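Local coordinates for protein endoglucanase (Uncultured bacterium, PDB 3X17) that hydrolyses internal beta-1,4-glucosidic bonds of cellulose, as a family 9 endoglucanase built from an Ig-like domain followed by an (alpha/alpha)6-barrel domain, at residues Tyr121-Ser126 against Pro548-Ala553; Phe234-Pro239 against Arg265-Ile270; Ala33-Ala38 against Pro47-Thr52. All coordinates share one frame; numbering follows the deposited sequence.

Contact 1 of 3, residues Tyr121-Ser126 against Pro548-Ala553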
loop_
_atom_site.group_PDB
_atom_site.type_symbol
_atom_site.label_atom_id
_atom_site.label_comp_id
_atom_site.label_asym_id
_atom_site.label_seq_id
_atom_site.Cartn_x
_atom_site.Cartn_y
_atom_site.Cartn_z
ATOM N N TYR A 121 13.382 -1.025 0.779
ATOM C CA TYR A 121 14.087 -0.594 -0.433
ATOM C C TYR A 121 13.298 -0.966 -1.693
ATOM O O TYR A 121 13.086 -0.147 -2.572
ATOM C CB TYR A 121 15.478 -1.249 -0.483
ATOM C CG TYR A 121 16.289 -0.929 -1.723
ATOM C CD1 TYR A 121 17.009 0.254 -1.822
ATOM C CD2 TYR A 121 16.388 -1.841 -2.773
ATOM C CE1 TYR A 121 17.755 0.555 -2.970
ATOM C CE2 TYR A 121 17.168 -1.573 -3.919
ATOM C CZ TYR A 121 17.859 -0.378 -3.994
ATOM O OH TYR A 121 18.615 -0.087 -5.107
ATOM N N ALA A 122 12.928 -2.234 -1.800
ATOM C CA ALA A 122 12.372 -2.726 -3.036
ATOM C C ALA A 122 11.010 -2.047 -3.237
ATOM O O ALA A 122 10.650 -1.648 -4.351
ATOM C CB ALA A 122 12.202 -4.264 -2.958
ATOM N N ALA A 123 10.232 -1.987 -2.162
ATOM C CA ALA A 123 8.877 -1.466 -2.250
ATOM C C ALA A 123 8.897 -0.004 -2.586
ATOM O O ALA A 123 8.058 0.447 -3.333
ATOM C CB ALA A 123 8.124 -1.684 -0.937
ATOM N N ALA A 124 9.744 0.761 -1.897
ATOM C CA ALA A 124 9.874 2.194 -2.159
ATOM C C ALA A 124 10.441 2.485 -3.562
ATOM O O ALA A 124 9.972 3.386 -4.259
ATOM C CB ALA A 124 10.727 2.860 -1.089
ATOM N N ARG A 125 11.481 1.771 -3.959
ATOM C CA ARG A 125 12.118 2.020 -5.240
ATOM C C ARG A 125 11.251 1.633 -6.425
ATOM O O ARG A 125 11.432 2.112 -7.482
ATOM C CB ARG A 125 13.533 1.432 -5.368
ATOM C CG ARG A 125 14.432 2.289 -6.290
ATOM C CD ARG A 125 15.945 2.009 -6.308
ATOM N NE ARG A 125 16.179 1.038 -7.322
ATOM C CZ ARG A 125 16.783 1.220 -8.468
ATOM N NH1 ARG A 125 17.346 2.346 -8.777
ATOM N NH2 ARG A 125 16.826 0.227 -9.282
ATOM N N SER A 126 10.281 0.777 -6.206
ATOM C CA SER A 126 9.361 0.391 -7.260
ATOM C C SER A 126 8.628 1.593 -7.868
ATOM O O SER A 126 8.382 1.609 -9.067
ATOM C CB SER A 126 8.374 -0.663 -6.738
ATOM O OG SER A 126 7.323 -0.082 -5.999
ATOM N N PRO A 548 0.877 1.379 1.755
ATOM C CA PRO A 548 0.886 0.873 3.131
ATOM C C PRO A 548 1.972 -0.181 3.339
ATOM O O PRO A 548 2.400 -0.406 4.476
ATOM C CB PRO A 548 -0.524 0.257 3.300
ATOM C CG PRO A 548 -0.969 -0.061 1.885
ATOM C CD PRO A 548 -0.368 1.038 1.037
ATOM N N LEU A 549 2.402 -0.843 2.262
ATOM C CA LEU A 549 3.555 -1.733 2.354
ATOM C C LEU A 549 4.824 -0.980 2.779
ATOM O O LEU A 549 5.554 -1.429 3.657
ATOM C CB LEU A 549 3.785 -2.526 1.047
ATOM C CG LEU A 549 5.047 -3.395 0.987
ATOM C CD1 LEU A 549 5.117 -4.430 2.137
ATOM C CD2 LEU A 549 5.230 -4.079 -0.394
ATOM N N VAL A 550 5.121 0.115 2.113
ATOM C CA VAL A 550 6.248 0.951 2.507
ATOM C C VAL A 550 6.066 1.441 3.957
ATOM O O VAL A 550 7.018 1.427 4.723
ATOM C CB VAL A 550 6.413 2.189 1.572
ATOM C CG1 VAL A 550 7.335 3.260 2.215
ATOM C CG2 VAL A 550 6.968 1.759 0.215
ATOM N N PHE A 551 4.834 1.804 4.348
ATOM C CA PHE A 551 4.580 2.221 5.739
ATOM C C PHE A 551 4.890 1.142 6.778
ATOM O O PHE A 551 5.692 1.359 7.706
ATOM C CB PHE A 551 3.157 2.758 5.923
ATOM C CG PHE A 551 2.897 3.326 7.309
ATOM C CD1 PHE A 551 2.483 2.504 8.347
ATOM C CD2 PHE A 551 3.102 4.673 7.572
ATOM C CE1 PHE A 551 2.244 3.019 9.614
ATOM C CE2 PHE A 551 2.881 5.189 8.834
ATOM C CZ PHE A 551 2.434 4.363 9.855
ATOM N N VAL A 552 4.324 -0.043 6.586
ATOM C CA VAL A 552 4.473 -1.085 7.587
ATOM C C VAL A 552 5.908 -1.612 7.613
ATOM O O VAL A 552 6.494 -1.782 8.686
ATOM C CB VAL A 552 3.423 -2.222 7.432
ATOM C CG1 VAL A 552 3.585 -3.245 8.543
ATOM C CG2 VAL A 552 2.023 -1.640 7.506
ATOM N N ALA A 553 6.525 -1.674 6.435
ATOM C CA ALA A 553 7.888 -2.142 6.321
ATOM C C ALA A 553 8.822 -1.155 7.027
ATOM O O ALA A 553 9.793 -1.570 7.704
ATOM C CB ALA A 553 8.277 -2.294 4.862
#
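Roughly antiparallel helix packing, crossing at a clear slant, sets Ala123 and Ala124 of helix 115-130 against Leu549 and Val550 of helix 543-558. The axes of the two short segments approach to 9.1 Å at an angle of 148° between their N-to-C directions. Ala123 points its methyl group between two longer side chains: its CB lies 3.8 Å from Leu549 CD2 and equally far from Val550 CG2. The same valine methyl also rests on the helix backbone, with Val550 CG2 3.6 Å from Ala124 N. It is placed there by the valine torsion (chi1 164°), which turns CG1 away from the backbone N and sends CG2 across to the alanines. These are the first and last long helices of the chain, so within the (alpha/alpha)6 barrel the contact joins the start of the catalytic domain to its end. The small alanines probably leave room for the valine methyl, and the CA atoms of Ala123 and Val550 are 5.9 Å apart. Ala123 O takes a hydrogen bond from Ser126 OG (2.8 Å), which stands 38° out of the carbonyl plane, and a second from the side-chain ND2 of Asn546. Leu549 also touches Leu440 and Leu466, and Val550 touches Leu194.

Contact 2 of 3, residues Phe234-Pro239 against Arg265-Ile270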
loop_
_atom_site.group_PDB
_atom_site.type_symbol
_atom_site.label_atom_id
_atom_site.label_comp_id
_atom_site.label_asym_id
_atom_site.label_seq_id
_atom_site.Cartn_x
_atom_site.Cartn_y
_atom_site.Cartn_z
ATOM N N PHE A 234 0.498 19.082 -9.224
ATOM C CA PHE A 234 0.504 20.489 -9.616
ATOM C C PHE A 234 0.017 20.657 -11.072
ATOM O O PHE A 234 -0.798 21.536 -11.357
ATOM C CB PHE A 234 1.900 21.137 -9.469
ATOM C CG PHE A 234 2.385 21.247 -8.044
ATOM C CD1 PHE A 234 1.511 21.586 -7.005
ATOM C CD2 PHE A 234 3.742 21.100 -7.757
ATOM C CE1 PHE A 234 1.975 21.666 -5.685
ATOM C CE2 PHE A 234 4.230 21.288 -6.457
ATOM C CZ PHE A 234 3.343 21.548 -5.417
ATOM N N ARG A 235 0.518 19.821 -11.982
ATOM C CA ARG A 235 0.184 19.976 -13.416
ATOM C C ARG A 235 -1.280 19.609 -13.647
ATOM O O ARG A 235 -1.856 19.966 -14.679
ATOM C CB ARG A 235 1.115 19.128 -14.291
ATOM C CG ARG A 235 2.636 19.393 -14.072
ATOM C CD ARG A 235 3.530 18.374 -14.813
ATOM N NE ARG A 235 4.929 18.530 -14.417
ATOM C CZ ARG A 235 5.640 17.676 -13.654
ATOM N NH1 ARG A 235 5.219 16.434 -13.378
ATOM N NH2 ARG A 235 6.850 18.036 -13.256
ATOM N N MET A 236 -1.861 18.847 -12.718
ATOM C CA MET A 236 -3.276 18.453 -12.791
ATOM C C MET A 236 -4.212 19.477 -12.124
ATOM O O MET A 236 -5.419 19.235 -11.961
ATOM C CB MET A 236 -3.484 17.079 -12.163
ATOM C CG MET A 236 -2.908 15.907 -12.972
ATOM S SD MET A 236 -3.679 15.739 -14.621
ATOM C CE MET A 236 -5.126 14.693 -14.250
ATOM N N GLN A 237 -3.646 20.602 -11.713
ATOM C CA GLN A 237 -4.423 21.618 -11.053
ATOM C C GLN A 237 -4.734 22.800 -11.967
ATOM O O GLN A 237 -3.862 23.406 -12.572
ATOM C CB GLN A 237 -3.782 22.097 -9.733
ATOM C CG GLN A 237 -4.768 22.886 -8.843
ATOM C CD GLN A 237 -4.116 23.493 -7.586
ATOM O OE1 GLN A 237 -2.916 23.806 -7.580
ATOM N NE2 GLN A 237 -4.916 23.677 -6.520
ATOM N N ARG A 238 -5.980 23.219 -11.901
ATOM C CA ARG A 238 -6.509 24.265 -12.741
ATOM C C ARG A 238 -6.364 25.554 -11.929
ATOM O O ARG A 238 -6.356 25.497 -10.694
ATOM C CB ARG A 238 -7.971 23.899 -12.946
ATOM C CG ARG A 238 -8.684 24.571 -14.030
ATOM C CD ARG A 238 -10.097 24.759 -13.540
ATOM N NE ARG A 238 -10.949 23.718 -14.033
ATOM C CZ ARG A 238 -12.235 23.593 -13.725
ATOM N NH1 ARG A 238 -12.785 24.312 -12.746
ATOM N NH2 ARG A 238 -12.946 22.700 -14.375
ATOM N N PRO A 239 -6.239 26.719 -12.596
ATOM C CA PRO A 239 -5.849 27.886 -11.817
ATOM C C PRO A 239 -6.853 28.281 -10.738
ATOM O O PRO A 239 -6.497 29.003 -9.803
ATOM C CB PRO A 239 -5.749 28.999 -12.878
ATOM C CG PRO A 239 -5.376 28.268 -14.122
ATOM C CD PRO A 239 -6.179 26.986 -14.048
ATOM N N ARG A 265 -3.562 10.991 -25.264
ATOM C CA ARG A 265 -4.027 10.851 -23.881
ATOM C C ARG A 265 -4.730 12.109 -23.408
ATOM O O ARG A 265 -4.302 13.218 -23.726
ATOM C CB ARG A 265 -2.873 10.508 -22.942
ATOM C CG ARG A 265 -2.085 9.287 -23.400
ATOM C CD ARG A 265 -1.951 8.260 -22.298
ATOM N NE ARG A 265 -1.078 8.717 -21.207
ATOM C CZ ARG A 265 -0.763 7.938 -20.180
ATOM N NH1 ARG A 265 -1.260 6.710 -20.128
ATOM N NH2 ARG A 265 0.082 8.338 -19.254
ATOM N N TYR A 266 -5.784 11.911 -22.622
ATOM C CA TYR A 266 -6.743 12.954 -22.274
ATOM C C TYR A 266 -6.776 13.210 -20.783
ATOM O O TYR A 266 -6.557 12.306 -19.974
ATOM C CB TYR A 266 -8.157 12.588 -22.728
ATOM C CG TYR A 266 -8.305 12.569 -24.228
ATOM C CD1 TYR A 266 -8.501 13.748 -24.949
ATOM C CD2 TYR A 266 -8.170 11.380 -24.930
ATOM C CE1 TYR A 266 -8.602 13.725 -26.343
ATOM C CE2 TYR A 266 -8.237 11.350 -26.315
ATOM C CZ TYR A 266 -8.470 12.517 -27.014
ATOM O OH TYR A 266 -8.526 12.449 -28.386
ATOM N N VAL A 267 -7.043 14.460 -20.437
ATOM C CA VAL A 267 -7.139 14.885 -19.051
ATOM C C VAL A 267 -8.618 14.978 -18.740
ATOM O O VAL A 267 -9.345 15.729 -19.383
ATOM C CB VAL A 267 -6.480 16.268 -18.880
ATOM C CG1 VAL A 267 -6.697 16.822 -17.472
ATOM C CG2 VAL A 267 -5.004 16.165 -19.241
ATOM N N TYR A 268 -9.077 14.101 -17.859
ATOM C CA TYR A 268 -10.499 13.983 -17.553
ATOM C C TYR A 268 -10.931 15.052 -16.550
ATOM O O TYR A 268 -10.087 15.720 -15.947
ATOM C CB TYR A 268 -10.786 12.576 -17.041
ATOM C CG TYR A 268 -10.696 11.521 -18.135
ATOM C CD1 TYR A 268 -9.466 11.145 -18.658
ATOM C CD2 TYR A 268 -11.845 11.051 -18.766
ATOM C CE1 TYR A 268 -9.374 10.229 -19.666
ATOM C CE2 TYR A 268 -11.761 10.126 -19.788
ATOM C CZ TYR A 268 -10.524 9.723 -20.226
ATOM O OH TYR A 268 -10.420 8.847 -21.267
ATOM N N ARG A 269 -12.240 15.189 -16.357
ATOM C CA ARG A 269 -12.813 16.368 -15.738
ATOM C C ARG A 269 -12.499 16.412 -14.243
ATOM O O ARG A 269 -12.241 15.377 -13.626
ATOM C CB ARG A 269 -14.327 16.349 -15.921
ATOM C CG ARG A 269 -15.012 15.268 -15.067
ATOM C CD ARG A 269 -16.496 15.199 -15.329
ATOM N NE ARG A 269 -16.771 14.907 -16.725
ATOM C CZ ARG A 269 -17.878 15.280 -17.360
ATOM N NH1 ARG A 269 -18.851 15.921 -16.708
ATOM N NH2 ARG A 269 -18.025 14.977 -18.644
ATOM N N ILE A 270 -12.522 17.614 -13.669
ATOM C CA ILE A 270 -12.232 17.772 -12.255
ATOM C C ILE A 270 -13.251 17.045 -11.369
ATOM O O ILE A 270 -14.403 16.817 -11.758
ATOM C CB ILE A 270 -12.157 19.234 -11.827
ATOM C CG1 ILE A 270 -13.502 19.934 -12.042
ATOM C CG2 ILE A 270 -11.033 19.966 -12.573
ATOM C CD1 ILE A 270 -14.273 20.282 -10.755
#
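Arg238 and Ile270 meet with their side chains roughly perpendicular, the isoleucine lying over one face of the guanidinium group. Ile270 CG2 stands 3.6 Å above that plane, shifted toward its rim, and the closest approach is that of Ile270 CG1 to Arg238 NH2, at 3.7 Å. This is apolar packing against a flat cation. The arginine chain leaves with CG opposite the backbone N (chi1 -164°) and then bends at its next two torsions, which brings the flat end over Ile270. Its charge is met by Asp240, in a salt bridge from NH1, while Asp159 offers NH2 a longer, weak ion pair. With a leucine in its place, Asp240 would probably be left without its cationic mate and Ile270 without the flat surface it rests on. Met236 and Val267 meet differently: their side chains run alongside one another, pointing opposite ways, and touch lightly, Met236 CE lying 4.2 Å from Val267 CG1. The methionine is folded, with chi2 at -62° and a further bend at the sulfur, and its terminal methyl comes nearer to the strand than its CB direction suggests. Tyr244 of strand 243-249 touches all four of these side chains and ties the two pairs together. Met236 is the first residue to leave helical geometry after helix 221-235, so the contact packs a helix end and the turn that follows it against strand 265-271, part of a small mixed beta sheet set into the helical family 9 catalytic domain.

Contact 3 of 3, residues Ala33-Ala38 against Pro47-Thr52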
loop_
_atom_site.group_PDB
_atom_site.type_symbol
_atom_site.label_atom_id
_atom_site.label_comp_id
_atom_site.label_asym_id
_atom_site.label_seq_id
_atom_site.Cartn_x
_atom_site.Cartn_y
_atom_site.Cartn_z
ATOM N N ALA A 33 6.142 -19.826 12.408
ATOM C CA ALA A 33 6.052 -20.757 11.288
ATOM C C ALA A 33 4.759 -21.544 11.418
ATOM O O ALA A 33 4.273 -21.813 12.525
ATOM C CB ALA A 33 7.265 -21.715 11.259
ATOM N N VAL A 34 4.113 -21.775 10.294
ATOM C CA VAL A 34 2.756 -22.273 10.336
ATOM C C VAL A 34 2.762 -23.539 9.524
ATOM O O VAL A 34 3.246 -23.549 8.388
ATOM C CB VAL A 34 1.744 -21.256 9.776
ATOM C CG1 VAL A 34 0.368 -21.880 9.598
ATOM C CG2 VAL A 34 1.663 -20.032 10.678
ATOM N N LEU A 35 2.345 -24.625 10.170
ATOM C CA LEU A 35 2.171 -25.912 9.522
ATOM C C LEU A 35 0.714 -26.036 9.089
ATOM O O LEU A 35 -0.184 -26.066 9.918
ATOM C CB LEU A 35 2.510 -27.043 10.505
ATOM C CG LEU A 35 2.253 -28.458 9.949
ATOM C CD1 LEU A 35 3.269 -28.782 8.847
ATOM C CD2 LEU A 35 2.318 -29.514 11.063
ATOM N N ALA A 36 0.471 -26.045 7.788
ATOM C CA ALA A 36 -0.898 -26.160 7.310
ATOM C C ALA A 36 -1.085 -27.539 6.723
ATOM O O ALA A 36 -0.351 -27.928 5.826
ATOM C CB ALA A 36 -1.214 -25.081 6.273
ATOM N N LEU A 37 -2.089 -28.258 7.214
ATOM C CA LEU A 37 -2.433 -29.574 6.671
ATOM C C LEU A 37 -3.237 -29.477 5.379
ATOM O O LEU A 37 -4.171 -28.674 5.266
ATOM C CB LEU A 37 -3.217 -30.397 7.695
ATOM C CG LEU A 37 -2.462 -30.796 8.953
ATOM C CD1 LEU A 37 -3.363 -31.613 9.889
ATOM C CD2 LEU A 37 -1.206 -31.569 8.573
ATOM N N ALA A 38 -2.951 -30.381 4.473
ATOM C CA ALA A 38 -3.825 -30.694 3.364
ATOM C C ALA A 38 -5.321 -30.576 3.651
ATOM O O ALA A 38 -5.843 -31.253 4.524
ATOM C CB ALA A 38 -3.566 -32.097 2.952
ATOM N N PRO A 47 -5.598 -37.828 18.225
ATOM C CA PRO A 47 -5.643 -36.980 19.406
ATOM C C PRO A 47 -4.281 -36.980 20.071
ATOM O O PRO A 47 -3.692 -38.053 20.246
ATOM C CB PRO A 47 -6.646 -37.700 20.317
ATOM C CG PRO A 47 -7.568 -38.397 19.387
ATOM C CD PRO A 47 -6.771 -38.716 18.129
ATOM N N GLY A 48 -3.767 -35.783 20.365
ATOM C CA GLY A 48 -2.533 -35.611 21.124
ATOM C C GLY A 48 -1.293 -35.636 20.246
ATOM O O GLY A 48 -0.183 -35.373 20.711
ATOM N N TRP A 49 -1.470 -35.945 18.972
ATOM C CA TRP A 49 -0.358 -35.825 18.039
ATOM C C TRP A 49 0.245 -34.422 18.035
ATOM O O TRP A 49 -0.475 -33.425 18.023
ATOM C CB TRP A 49 -0.753 -36.218 16.627
ATOM C CG TRP A 49 0.391 -36.075 15.673
ATOM C CD1 TRP A 49 1.580 -36.742 15.712
ATOM C CD2 TRP A 49 0.498 -35.136 14.604
ATOM N NE1 TRP A 49 2.410 -36.302 14.706
ATOM C CE2 TRP A 49 1.766 -35.316 14.010
ATOM C CE3 TRP A 49 -0.363 -34.173 14.074
ATOM C CZ2 TRP A 49 2.191 -34.568 12.919
ATOM C CZ3 TRP A 49 0.061 -33.440 12.973
ATOM C CH2 TRP A 49 1.332 -33.625 12.427
ATOM N N THR A 50 1.575 -34.361 18.036
ATOM C CA THR A 50 2.280 -33.101 18.078
ATOM C C THR A 50 3.480 -33.068 17.142
ATOM O O THR A 50 4.444 -33.831 17.305
ATOM C CB THR A 50 2.732 -32.763 19.493
ATOM O OG1 THR A 50 1.654 -33.013 20.399
ATOM C CG2 THR A 50 3.087 -31.324 19.581
ATOM N N PRO A 51 3.439 -32.157 16.164
ATOM C CA PRO A 51 4.500 -31.996 15.184
ATOM C C PRO A 51 5.710 -31.355 15.820
ATOM O O PRO A 51 5.559 -30.469 16.649
ATOM C CB PRO A 51 3.887 -31.031 14.166
ATOM C CG PRO A 51 2.424 -31.198 14.332
ATOM C CD PRO A 51 2.218 -31.433 15.790
ATOM N N THR A 52 6.903 -31.814 15.463
ATOM C CA THR A 52 8.122 -31.133 15.903
ATOM C C THR A 52 8.762 -30.312 14.788
ATOM O O THR A 52 8.986 -30.811 13.687
ATOM C CB THR A 52 9.153 -32.118 16.487
ATOM O OG1 THR A 52 8.630 -32.675 17.694
ATOM C CG2 THR A 52 10.458 -31.415 16.798
#
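The indole of Trp49 is met at a slant by Leu35 from the strand, while Pro51 of its own loop lies over one face, with Pro51 CG 3.3 Å above the ring plane and displaced toward its rim. Leu35 CD2 comes to the six-membered end of the ring, 4.4 Å from Trp49 CH2, and Tyr84 meets the indole edge-to-face. The firmer touch across the contact is between leucine and proline: Leu35 CD2 lies 3.7 Å from Pro51 CG and nearly as close to Pro51 CB. Leu35 reaches this position because its CG stands opposite the backbone N (chi1 176°), carrying the branched end out from the strand to the loop. In the N-terminal Ig-like domain, this packs the loop leading into strand 52-57 against strand 32-37, which pairs by backbone hydrogen bonds with strand 82-87. Met69 of strand 63-74 touches both Leu35 and Pro51, extending the apolar cluster to another strand. Within the loop, Thr50 OG1 donates to Gly48 O (3.0 Å) from 44° out of the carbonyl plane.

Contacts 1 and 2 belong to the family 9 catalytic domain, contact 3 to the Ig-like domain before it. Contact 1 sits deep in the model, its centre about 8 Å from that of the chain, and joins segments over 400 residues apart; both segments of contact 2 fall between them in sequence. The centres of contacts 1 and 2 are about 28 Å apart, those of 1 and 3 about 33 Å, and those of 2 and 3, on opposite sides of the chain's centre, about 56 Å. None touches another. The bound metals stand well apart from the first two contacts: a calcium ion about 12 Å from the Ala124 side chain, and the zinc ion about 13 Å from that of Met236.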